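Local coordinates for 4-hydroxy-tetrahydrodipicolinate synthase (Methylacidiphilum fumariolicum SolV, PDB 6T3T), which probably catalyses the condensation of pyruvate with aspartate beta-semialdehyde to 4-hydroxy-tetrahydrodipicolinate, a step on the diaminopimelate route to lysine, at residues H30-R35 with E68-I73; Y53-E58 with E266-L271; G187-T192 with P239-L244. All blocks are in the same frame, centred on the assembly; numbering follows the deposited sequence.

How the contacts relate
The three contacts lie in different parts of one TIM barrel, their centres about 22 to 24 Å apart and their nearest atoms about 10 or 11 Å apart. Contact 1 lies where the third strand enters the barrel; contact 2 holds the start of helix 53-67, the helix that leads into contact 1, to a loop more than 200 residues later. Along the chain, contacts 1 and 2 interleave, whereas contact 3 falls wholly between the two halves of contact 2. Contact 3 is the one nearest the predicted active site: its Asp-189 side chain is about 8 Å from those of Thr-45 and Val-204, predicted pyruvate-binding residues, while contacts 1 and 2 lie away from the predicted sites.

Contact 1: H30-R35 with E68-I73; sequences HQIENR and EKRIKI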
loop_
_atom_site.group_PDB
_atom_site.type_symbol
_atom_site.label_atom_id
_atom_site.label_comp_id
_atom_site.label_asym_id
_atom_site.label_seq_id
_atom_site.Cartn_x
_atom_site.Cartn_y
_atom_site.Cartn_z
ATOM N N HIS A 30 -7.672 -10.658 -38.335
ATOM C CA HIS A 30 -8.203 -11.628 -37.376
ATOM C C HIS A 30 -9.141 -10.943 -36.382
ATOM O O HIS A 30 -10.158 -11.525 -35.984
ATOM C CB HIS A 30 -7.044 -12.356 -36.665
ATOM C CG HIS A 30 -7.463 -13.600 -35.927
ATOM N ND1 HIS A 30 -8.124 -14.651 -36.539
ATOM C CD2 HIS A 30 -7.308 -13.966 -34.627
ATOM C CE1 HIS A 30 -8.365 -15.598 -35.648
ATOM N NE2 HIS A 30 -7.892 -15.203 -34.480
ATOM N N GLN A 31 -8.832 -9.692 -35.994
ATOM C CA GLN A 31 -9.732 -8.949 -35.109
ATOM C C GLN A 31 -11.076 -8.683 -35.796
ATOM O O GLN A 31 -12.138 -8.977 -35.235
ATOM C CB GLN A 31 -9.091 -7.629 -34.655
ATOM C CG GLN A 31 -7.779 -7.760 -33.807
ATOM C CD GLN A 31 -7.993 -8.582 -32.543
ATOM O OE1 GLN A 31 -8.809 -8.224 -31.689
ATOM N NE2 GLN A 31 -7.330 -9.727 -32.462
ATOM N N ILE A 32 -11.040 -8.132 -37.014
ATOM C CA ILE A 32 -12.260 -7.768 -37.743
ATOM C C ILE A 32 -13.147 -8.987 -37.971
ATOM O O ILE A 32 -14.378 -8.880 -38.014
ATOM C CB ILE A 32 -11.888 -7.109 -39.088
ATOM C CG1 ILE A 32 -11.203 -5.768 -38.860
ATOM C CG2 ILE A 32 -13.124 -6.990 -40.006
ATOM C CD1 ILE A 32 -10.453 -5.270 -40.079
ATOM N N GLU A 33 -12.533 -10.151 -38.187
ATOM C CA GLU A 33 -13.271 -11.382 -38.473
ATOM C C GLU A 33 -13.902 -11.989 -37.238
ATOM O O GLU A 33 -14.615 -12.989 -37.353
ATOM C CB GLU A 33 -12.335 -12.444 -39.088
ATOM C CG GLU A 33 -11.913 -12.214 -40.541
ATOM C CD GLU A 33 -10.656 -13.034 -40.874
ATOM O OE1 GLU A 33 -10.190 -13.777 -39.966
ATOM O OE2 GLU A 33 -10.111 -12.908 -42.002
ATOM N N ASN A 34 -13.630 -11.437 -36.062
ATOM C CA ASN A 34 -14.027 -12.092 -34.837
ATOM C C ASN A 34 -14.749 -11.152 -33.900
ATOM O O ASN A 34 -14.579 -11.211 -32.680
ATOM C CB ASN A 34 -12.804 -12.737 -34.196
ATOM C CG ASN A 34 -12.472 -14.053 -34.855
ATOM O OD1 ASN A 34 -13.256 -14.998 -34.776
ATOM N ND2 ASN A 34 -11.367 -14.108 -35.559
ATOM N N ARG A 35 -15.587 -10.283 -34.466
ATOM C CA ARG A 35 -16.604 -9.535 -33.726
ATOM C C ARG A 35 -16.000 -8.527 -32.746
ATOM O O ARG A 35 -16.547 -8.283 -31.670
ATOM C CB ARG A 35 -17.576 -10.500 -33.034
ATOM C CG ARG A 35 -18.143 -11.526 -34.045
ATOM C CD ARG A 35 -19.445 -12.153 -33.581
ATOM N NE ARG A 35 -20.451 -11.150 -33.245
ATOM C CZ ARG A 35 -21.638 -11.430 -32.711
ATOM N NH1 ARG A 35 -21.984 -12.694 -32.455
ATOM N NH2 ARG A 35 -22.480 -10.443 -32.431
ATOM N N GLU A 68 -9.679 0.430 -42.796
ATOM C CA GLU A 68 -10.574 1.099 -43.759
ATOM C C GLU A 68 -12.005 1.210 -43.232
ATOM O O GLU A 68 -12.980 0.866 -43.917
ATOM C CB GLU A 68 -10.562 0.363 -45.113
ATOM C CG GLU A 68 -10.961 1.208 -46.363
ATOM C CD GLU A 68 -10.781 0.453 -47.690
ATOM O OE1 GLU A 68 -11.511 0.706 -48.683
ATOM O OE2 GLU A 68 -9.914 -0.436 -47.739
ATOM N N LYS A 69 -12.116 1.708 -42.001
ATOM C CA LYS A 69 -13.361 2.075 -41.335
ATOM C C LYS A 69 -14.294 0.900 -41.056
ATOM O O LYS A 69 -15.443 1.118 -40.681
ATOM C CB LYS A 69 -14.110 3.156 -42.128
ATOM C CG LYS A 69 -13.325 4.456 -42.234
ATOM C CD LYS A 69 -13.839 5.473 -41.232
ATOM C CE LYS A 69 -14.883 6.393 -41.887
ATOM N NZ LYS A 69 -15.357 7.436 -40.919
ATOM N N ARG A 70 -13.849 -0.343 -41.222
ATOM C CA ARG A 70 -14.755 -1.458 -40.950
ATOM C C ARG A 70 -15.092 -1.549 -39.465
ATOM O O ARG A 70 -16.224 -1.872 -39.105
ATOM C CB ARG A 70 -14.149 -2.764 -41.438
ATOM C CG ARG A 70 -14.072 -2.855 -42.940
ATOM C CD ARG A 70 -13.313 -4.095 -43.380
ATOM N NE ARG A 70 -11.869 -3.903 -43.277
ATOM C CZ ARG A 70 -10.981 -4.873 -43.491
ATOM N NH1 ARG A 70 -11.388 -6.085 -43.808
ATOM N NH2 ARG A 70 -9.688 -4.630 -43.381
ATOM N N ILE A 71 -14.130 -1.251 -38.592
ATOM C CA ILE A 71 -14.365 -1.143 -37.158
ATOM C C ILE A 71 -13.677 0.137 -36.662
ATOM O O ILE A 71 -12.882 0.763 -37.375
ATOM C CB ILE A 71 -13.874 -2.401 -36.393
ATOM C CG1 ILE A 71 -12.367 -2.612 -36.559
ATOM C CG2 ILE A 71 -14.598 -3.659 -36.852
ATOM C CD1 ILE A 71 -11.806 -3.876 -35.790
ATOM N N LYS A 72 -13.959 0.506 -35.411
ATOM C CA LYS A 72 -13.501 1.792 -34.892
ATOM C C LYS A 72 -12.033 1.754 -34.500
ATOM O O LYS A 72 -11.480 0.710 -34.146
ATOM C CB LYS A 72 -14.316 2.210 -33.676
ATOM C CG LYS A 72 -15.797 2.156 -33.896
ATOM C CD LYS A 72 -16.263 3.413 -34.595
ATOM C CE LYS A 72 -17.749 3.382 -34.852
ATOM N NZ LYS A 72 -18.154 4.538 -35.710
ATOM N N ILE A 73 -11.407 2.920 -34.530
ATOM C CA ILE A 73 -10.044 3.083 -34.051
ATOM C C ILE A 73 -10.022 4.221 -33.040
ATOM O O ILE A 73 -10.427 5.350 -33.360
ATOM C CB ILE A 73 -9.054 3.380 -35.182
ATOM C CG1 ILE A 73 -9.085 2.258 -36.222
ATOM C CG2 ILE A 73 -7.664 3.555 -34.599
ATOM C CD1 ILE A 73 -8.201 2.556 -37.418
#
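Ile-32 meets two consecutive residues, Arg-70 and Ile-71, and gives each a different part of its longer branch. Its terminal CD1 rests centred on the Arg-70 guanidinium, 3.4 Å from Arg-70 NH2, the two side chains crossing at about a right angle. One carbon back, Ile-32 CG1 packs against Ile-71 CD1 at 3.7 Å. The torsions explain this division: CG1 of Ile-32 lies opposite its carbonyl carbon (chi1 -67°) and the branch then runs on extended, carrying the methyl out to the arginine. Arg-70 bends at chi3 (-79°), turning a face of its guanidinium to that methyl. Its nitrogens are occupied: NH2 pairs with Glu-29 and with the carbonyl of Ile-66, and NE with that of Val-67. Ile-71 also touches Ile-39, so the patch joins helix 21-32 to strand 38-40 and to the turn leading into strand 72-76, at the barrel end where these strands begin. An alanine in place of Ile-32 would probably leave one face of the guanidinium without its methyl cover and open a gap beside Ile-71 CD1. The chemistry thus divides the arginine's work, with polar bonds at its nitrogens and apolar cover over its flat face.

Contact 2: Y53-E58 with E266-L271; sequences YEEHIE and ELRLPL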
loop_
_atom_site.group_PDB
_atom_site.type_symbol
_atom_site.label_atom_id
_atom_site.label_comp_id
_atom_site.label_asym_id
_atom_site.label_seq_id
_atom_site.Cartn_x
_atom_site.Cartn_y
_atom_site.Cartn_z
ATOM N N TYR A 53 8.680 8.956 -32.843
ATOM C CA TYR A 53 7.476 9.726 -33.162
ATOM C C TYR A 53 6.858 9.263 -34.482
ATOM O O TYR A 53 5.644 9.052 -34.602
ATOM C CB TYR A 53 7.828 11.224 -33.215
ATOM C CG TYR A 53 6.682 12.095 -33.685
ATOM C CD1 TYR A 53 5.757 12.587 -32.790
ATOM C CD2 TYR A 53 6.511 12.387 -35.036
ATOM C CE1 TYR A 53 4.690 13.348 -33.218
ATOM C CE2 TYR A 53 5.452 13.144 -35.477
ATOM C CZ TYR A 53 4.544 13.625 -34.558
ATOM O OH TYR A 53 3.483 14.391 -34.975
ATOM N N GLU A 54 7.690 9.140 -35.497
ATOM C CA GLU A 54 7.273 8.711 -36.834
ATOM C C GLU A 54 6.851 7.247 -36.877
ATOM O O GLU A 54 5.935 6.898 -37.625
ATOM C CB GLU A 54 8.371 9.227 -37.735
ATOM C CG GLU A 54 8.159 10.602 -37.039
ATOM C CD GLU A 54 9.232 11.627 -36.850
ATOM O OE1 GLU A 54 10.192 11.148 -36.152
ATOM O OE2 GLU A 54 9.030 12.852 -37.153
ATOM N N GLU A 55 7.458 6.386 -36.063
ATOM C CA GLU A 55 6.876 5.064 -35.914
ATOM C C GLU A 55 5.491 5.156 -35.266
ATOM O O GLU A 55 4.565 4.467 -35.693
ATOM C CB GLU A 55 7.792 4.166 -35.093
ATOM C CG GLU A 55 8.855 3.513 -35.926
ATOM C CD GLU A 55 9.885 2.822 -35.087
ATOM O OE1 GLU A 55 10.194 3.321 -33.993
ATOM O OE2 GLU A 55 10.374 1.763 -35.511
ATOM N N HIS A 56 5.328 6.015 -34.249
ATOM C CA HIS A 56 4.025 6.231 -33.610
ATOM C C HIS A 56 2.973 6.657 -34.632
ATOM O O HIS A 56 1.852 6.139 -34.656
ATOM C CB HIS A 56 4.146 7.297 -32.519
ATOM C CG HIS A 56 3.001 7.326 -31.549
ATOM N ND1 HIS A 56 3.175 7.151 -30.189
ATOM C CD2 HIS A 56 1.673 7.522 -31.734
ATOM C CE1 HIS A 56 2.002 7.243 -29.582
ATOM N NE2 HIS A 56 1.076 7.466 -30.497
ATOM N N ILE A 57 3.328 7.617 -35.481
ATOM C CA ILE A 57 2.404 8.097 -36.497
ATOM C C ILE A 57 2.128 7.003 -37.512
ATOM O O ILE A 57 0.980 6.797 -37.914
ATOM C CB ILE A 57 2.972 9.364 -37.173
ATOM C CG1 ILE A 57 3.195 10.463 -36.134
ATOM C CG2 ILE A 57 2.032 9.854 -38.261
ATOM C CD1 ILE A 57 2.037 10.648 -35.208
ATOM N N GLU A 58 3.162 6.254 -37.909
ATOM C CA GLU A 58 3.002 5.233 -38.946
ATOM C C GLU A 58 2.127 4.062 -38.498
ATOM O O GLU A 58 1.358 3.520 -39.301
ATOM C CB GLU A 58 4.365 4.714 -39.395
ATOM C CG GLU A 58 4.292 3.827 -40.627
ATOM C CD GLU A 58 3.763 4.570 -41.863
ATOM O OE1 GLU A 58 3.856 5.823 -41.918
ATOM O OE2 GLU A 58 3.262 3.895 -42.787
ATOM N N GLU A 266 10.101 -9.858 -30.626
ATOM C CA GLU A 266 10.998 -8.713 -30.583
ATOM C C GLU A 266 10.409 -7.688 -29.625
ATOM O O GLU A 266 9.333 -7.142 -29.880
ATOM C CB GLU A 266 11.183 -8.101 -31.962
ATOM C CG GLU A 266 12.580 -7.658 -32.243
ATOM C CD GLU A 266 12.763 -7.265 -33.680
ATOM O OE1 GLU A 266 13.209 -8.128 -34.449
ATOM O OE2 GLU A 266 12.519 -6.090 -34.027
ATOM N N LEU A 267 11.094 -7.463 -28.519
ATOM C CA LEU A 267 10.728 -6.448 -27.552
ATOM C C LEU A 267 11.806 -5.372 -27.535
ATOM O O LEU A 267 13.002 -5.672 -27.643
ATOM C CB LEU A 267 10.553 -7.062 -26.164
ATOM C CG LEU A 267 9.425 -8.076 -26.083
ATOM C CD1 LEU A 267 9.677 -9.121 -24.993
ATOM C CD2 LEU A 267 8.130 -7.341 -25.842
ATOM N N ARG A 268 11.390 -4.134 -27.379
ATOM C CA ARG A 268 12.347 -3.041 -27.266
ATOM C C ARG A 268 12.652 -2.757 -25.803
ATOM O O ARG A 268 11.733 -2.619 -24.983
ATOM C CB ARG A 268 11.799 -1.802 -27.961
ATOM C CG ARG A 268 11.713 -2.009 -29.465
ATOM C CD ARG A 268 11.035 -0.834 -30.208
ATOM N NE ARG A 268 11.243 -0.990 -31.644
ATOM C CZ ARG A 268 11.041 -0.040 -32.552
ATOM N NH1 ARG A 268 10.618 1.177 -32.203
ATOM N NH2 ARG A 268 11.282 -0.314 -33.823
ATOM N N LEU A 269 13.942 -2.666 -25.493
ATOM C CA LEU A 269 14.393 -2.324 -24.159
ATOM C C LEU A 269 13.804 -0.981 -23.740
ATOM O O LEU A 269 13.779 -0.040 -24.535
ATOM C CB LEU A 269 15.922 -2.295 -24.111
ATOM C CG LEU A 269 16.662 -3.654 -24.128
ATOM C CD1 LEU A 269 18.181 -3.505 -24.262
ATOM C CD2 LEU A 269 16.311 -4.450 -22.890
ATOM N N PRO A 270 13.387 -0.828 -22.475
ATOM C CA PRO A 270 13.725 -1.683 -21.326
ATOM C C PRO A 270 12.885 -2.966 -21.121
ATOM O O PRO A 270 13.084 -3.645 -20.117
ATOM C CB PRO A 270 13.539 -0.718 -20.140
ATOM C CG PRO A 270 12.313 0.123 -20.572
ATOM C CD PRO A 270 12.536 0.320 -22.090
ATOM N N LEU A 271 11.968 -3.303 -22.021
ATOM C CA LEU A 271 11.274 -4.589 -21.917
ATOM C C LEU A 271 12.196 -5.740 -22.331
ATOM O O LEU A 271 13.009 -5.603 -23.253
ATOM C CB LEU A 271 10.000 -4.593 -22.778
ATOM C CG LEU A 271 8.902 -3.601 -22.341
ATOM C CD1 LEU A 271 7.640 -3.835 -23.130
ATOM C CD2 LEU A 271 8.619 -3.704 -20.858
#
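Glu-55 and Arg-268 meet head-on and make up the whole of this contact, across a backbone gap of 13.1 Å between Glu-55 CA and Arg-268 CA. The close part is a bidentate, end-on salt bridge. Arg-268 NH1 donates to Glu-55 OE1 at 2.8 Å, almost straight at 172°, while Arg-268 NH2 donates to Glu-55 OE2, likewise at 2.8 Å. Both carboxylate oxygens are met on their syn side and lie near the guanidinium plane, but the two flat groups are not coplanar: their planes differ by 37°, so each N-H approaches somewhat out of the carboxylate plane. The arginine runs out nearly straight as far as NE, the glutamate is stretched beyond CG, and together they span the gap.

In the TIM barrel, Glu-55 belongs to the first turn of helix 53-67, where its backbone N donates to Ser-52 OG. The N-terminal end of a helix would be expected to stabilise the negative carboxylate, and the arginine would be expected to add to that effect. Arg-268 comes from the loop between helices 251-259 and 276-295; its NH1 also bonds to Thr-50 O, and it makes a cation-pi contact with Phe-14.

Away from these paired groups the association is loose. Only 84 Å² is buried, both residues remain partly exposed, and the neighbouring side chains turn to other work: Leu-269 and Pro-270, joined by a cis peptide bond, pack on Thr-82 and Asn-80 of the second subunit.

Contact 3: G187-T192 with P239-L244; sequences GDDALT and PLFRDL
In the loop that leaves the seventh strand of the TIM barrel, at the catalytic end, Asp-189 and Ala-190 pack on Phe-241 from the last turns of helix 227-243. CB of Asp-189 sits over one face of the Phe-241 ring, nearer its CD1 side, in a CH-pi contact of 3.7 Å from Asp-189 CB to the ring centroid. Asp-189 O lies on the same side of the ring, just outside the CD2-CE2 edge, 3.4 Å from Phe-241 CE2. Ala-190 approaches with its CA, 3.7 Å from Phe-241 CD2, and more lightly with its CB, 4.0 Å from Phe-241 CB. With CG of Asp-189 turned to the N side of its backbone (chi1 -79°), the carboxylate runs out past the CD1-CE1 edge, its plane 21° from that of the ring, and its oxygens bond to the backbone N of Val-206 and Ala-207 and to Ser-205 OG, just after the predicted pyruvate-binding Val-204.

A water provides the polar link. It donates to Asp-188 OD1 at 3.2 Å and to Phe-241 O at 2.6 Å. The same Asp-188 OD1 accepts from Ala-190 N, closing an Asx turn that shapes the loop. Ala-190 in turn packs on Asp-169 of the third subunit, which places this loop beside a subunit interface.

Held by three hydrogen-bond partners, the buried carboxylate of Asp-189 is likely to tie the loop after the seventh strand to the end of the eighth.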
loop_
_atom_site.group_PDB
_atom_site.type_symbol
_atom_site.label_atom_id
_atom_site.label_comp_id
_atom_site.label_asym_id
_atom_site.label_seq_id
_atom_site.Cartn_x
_atom_site.Cartn_y
_atom_site.Cartn_z
ATOM N N GLY A 187 -10.215 -1.768 -18.102
ATOM C CA GLY A 187 -8.873 -1.816 -18.612
ATOM C C GLY A 187 -8.101 -3.024 -18.141
ATOM O O GLY A 187 -6.874 -3.058 -18.304
ATOM N N ASP A 188 -8.764 -4.021 -17.561
ATOM C CA ASP A 188 -8.090 -5.192 -16.990
ATOM C C ASP A 188 -8.981 -6.383 -17.286
ATOM O O ASP A 188 -10.108 -6.435 -16.797
ATOM C CB ASP A 188 -7.862 -5.011 -15.485
ATOM C CG ASP A 188 -7.265 -6.250 -14.798
ATOM O OD1 ASP A 188 -6.996 -7.292 -15.439
ATOM O OD2 ASP A 188 -7.050 -6.156 -13.577
ATOM N N ASP A 189 -8.492 -7.315 -18.115
ATOM C CA ASP A 189 -9.346 -8.395 -18.597
ATOM C C ASP A 189 -9.952 -9.188 -17.442
ATOM O O ASP A 189 -11.113 -9.611 -17.508
ATOM C CB ASP A 189 -8.562 -9.323 -19.520
ATOM C CG ASP A 189 -8.398 -8.768 -20.923
ATOM O OD1 ASP A 189 -9.399 -8.478 -21.607
ATOM O OD2 ASP A 189 -7.235 -8.597 -21.333
ATOM N N ALA A 190 -9.173 -9.399 -16.372
ATOM C CA ALA A 190 -9.631 -10.211 -15.251
ATOM C C ALA A 190 -10.770 -9.554 -14.491
ATOM O O ALA A 190 -11.531 -10.251 -13.833
ATOM C CB ALA A 190 -8.461 -10.486 -14.295
ATOM N N LEU A 191 -10.930 -8.234 -14.594
ATOM C CA LEU A 191 -11.979 -7.524 -13.877
ATOM C C LEU A 191 -13.140 -7.118 -14.775
ATOM O O LEU A 191 -14.074 -6.476 -14.287
ATOM C CB LEU A 191 -11.390 -6.279 -13.197
ATOM C CG LEU A 191 -10.320 -6.536 -12.133
ATOM C CD1 LEU A 191 -9.775 -5.222 -11.593
ATOM C CD2 LEU A 191 -10.914 -7.326 -11.019
ATOM N N THR A 192 -13.097 -7.466 -16.075
ATOM C CA THR A 192 -14.145 -7.051 -17.004
ATOM C C THR A 192 -15.519 -7.484 -16.503
ATOM O O THR A 192 -16.430 -6.657 -16.380
ATOM C CB THR A 192 -13.886 -7.616 -18.401
ATOM O OG1 THR A 192 -12.759 -6.974 -18.967
ATOM C CG2 THR A 192 -15.078 -7.437 -19.332
ATOM N N PRO A 239 -7.517 -18.015 -15.885
ATOM C CA PRO A 239 -6.070 -18.262 -15.752
ATOM C C PRO A 239 -5.247 -17.627 -16.860
ATOM O O PRO A 239 -4.127 -17.155 -16.599
ATOM C CB PRO A 239 -5.977 -19.789 -15.766
ATOM C CG PRO A 239 -7.311 -20.218 -15.146
ATOM C CD PRO A 239 -8.282 -19.279 -15.807
ATOM N N LEU A 240 -5.777 -17.560 -18.079
ATOM C CA LEU A 240 -5.092 -16.791 -19.117
ATOM C C LEU A 240 -5.041 -15.305 -18.755
ATOM O O LEU A 240 -3.986 -14.671 -18.865
ATOM C CB LEU A 240 -5.759 -17.002 -20.483
ATOM C CG LEU A 240 -5.029 -16.194 -21.589
ATOM C CD1 LEU A 240 -3.697 -16.811 -21.961
ATOM C CD2 LEU A 240 -5.897 -16.016 -22.819
ATOM N N PHE A 241 -6.176 -14.734 -18.309
ATOM C CA PHE A 241 -6.189 -13.328 -17.898
ATOM C C PHE A 241 -5.096 -13.036 -16.885
ATOM O O PHE A 241 -4.449 -11.979 -16.938
ATOM C CB PHE A 241 -7.529 -12.939 -17.291
ATOM C CG PHE A 241 -8.658 -12.870 -18.269
ATOM C CD1 PHE A 241 -8.419 -12.843 -19.650
ATOM C CD2 PHE A 241 -9.961 -12.833 -17.809
ATOM C CE1 PHE A 241 -9.483 -12.792 -20.560
ATOM C CE2 PHE A 241 -11.046 -12.787 -18.711
ATOM C CZ PHE A 241 -10.802 -12.755 -20.095
ATOM N N ARG A 242 -4.924 -13.947 -15.918
ATOM C CA ARG A 242 -3.898 -13.838 -14.887
ATOM C C ARG A 242 -2.489 -13.906 -15.482
ATOM O O ARG A 242 -1.632 -13.061 -15.194
ATOM C CB ARG A 242 -4.135 -14.968 -13.876
ATOM C CG ARG A 242 -3.513 -14.934 -12.510
ATOM C CD ARG A 242 -3.616 -16.389 -11.948
ATOM N NE ARG A 242 -3.032 -17.368 -12.893
ATOM C CZ ARG A 242 -3.445 -18.629 -13.077
ATOM N NH1 ARG A 242 -2.836 -19.391 -13.976
ATOM N NH2 ARG A 242 -4.461 -19.131 -12.377
ATOM N N ASP A 243 -2.221 -14.918 -16.302
ATOM C CA ASP A 243 -0.869 -15.103 -16.806
ATOM C C ASP A 243 -0.486 -14.111 -17.904
ATOM O O ASP A 243 0.706 -13.958 -18.183
ATOM C CB ASP A 243 -0.695 -16.545 -17.278
ATOM C CG ASP A 243 -0.543 -17.478 -16.118
ATOM O OD1 ASP A 243 -0.278 -16.955 -15.015
ATOM O OD2 ASP A 243 -0.695 -18.704 -16.274
ATOM N N LEU A 244 -1.440 -13.403 -18.503
ATOM C CA LEU A 244 -1.055 -12.309 -19.396
ATOM C C LEU A 244 -0.490 -11.119 -18.640
ATOM O O LEU A 244 -0.044 -10.159 -19.290
ATOM C CB LEU A 244 -2.248 -11.862 -20.227
ATOM C CG LEU A 244 -2.605 -12.870 -21.327
ATOM C CD1 LEU A 244 -3.814 -12.363 -22.089
ATOM C CD2 LEU A 244 -1.415 -13.092 -22.261
HETATM O O HOH W 1 -5.731 -9.700 -17.033
#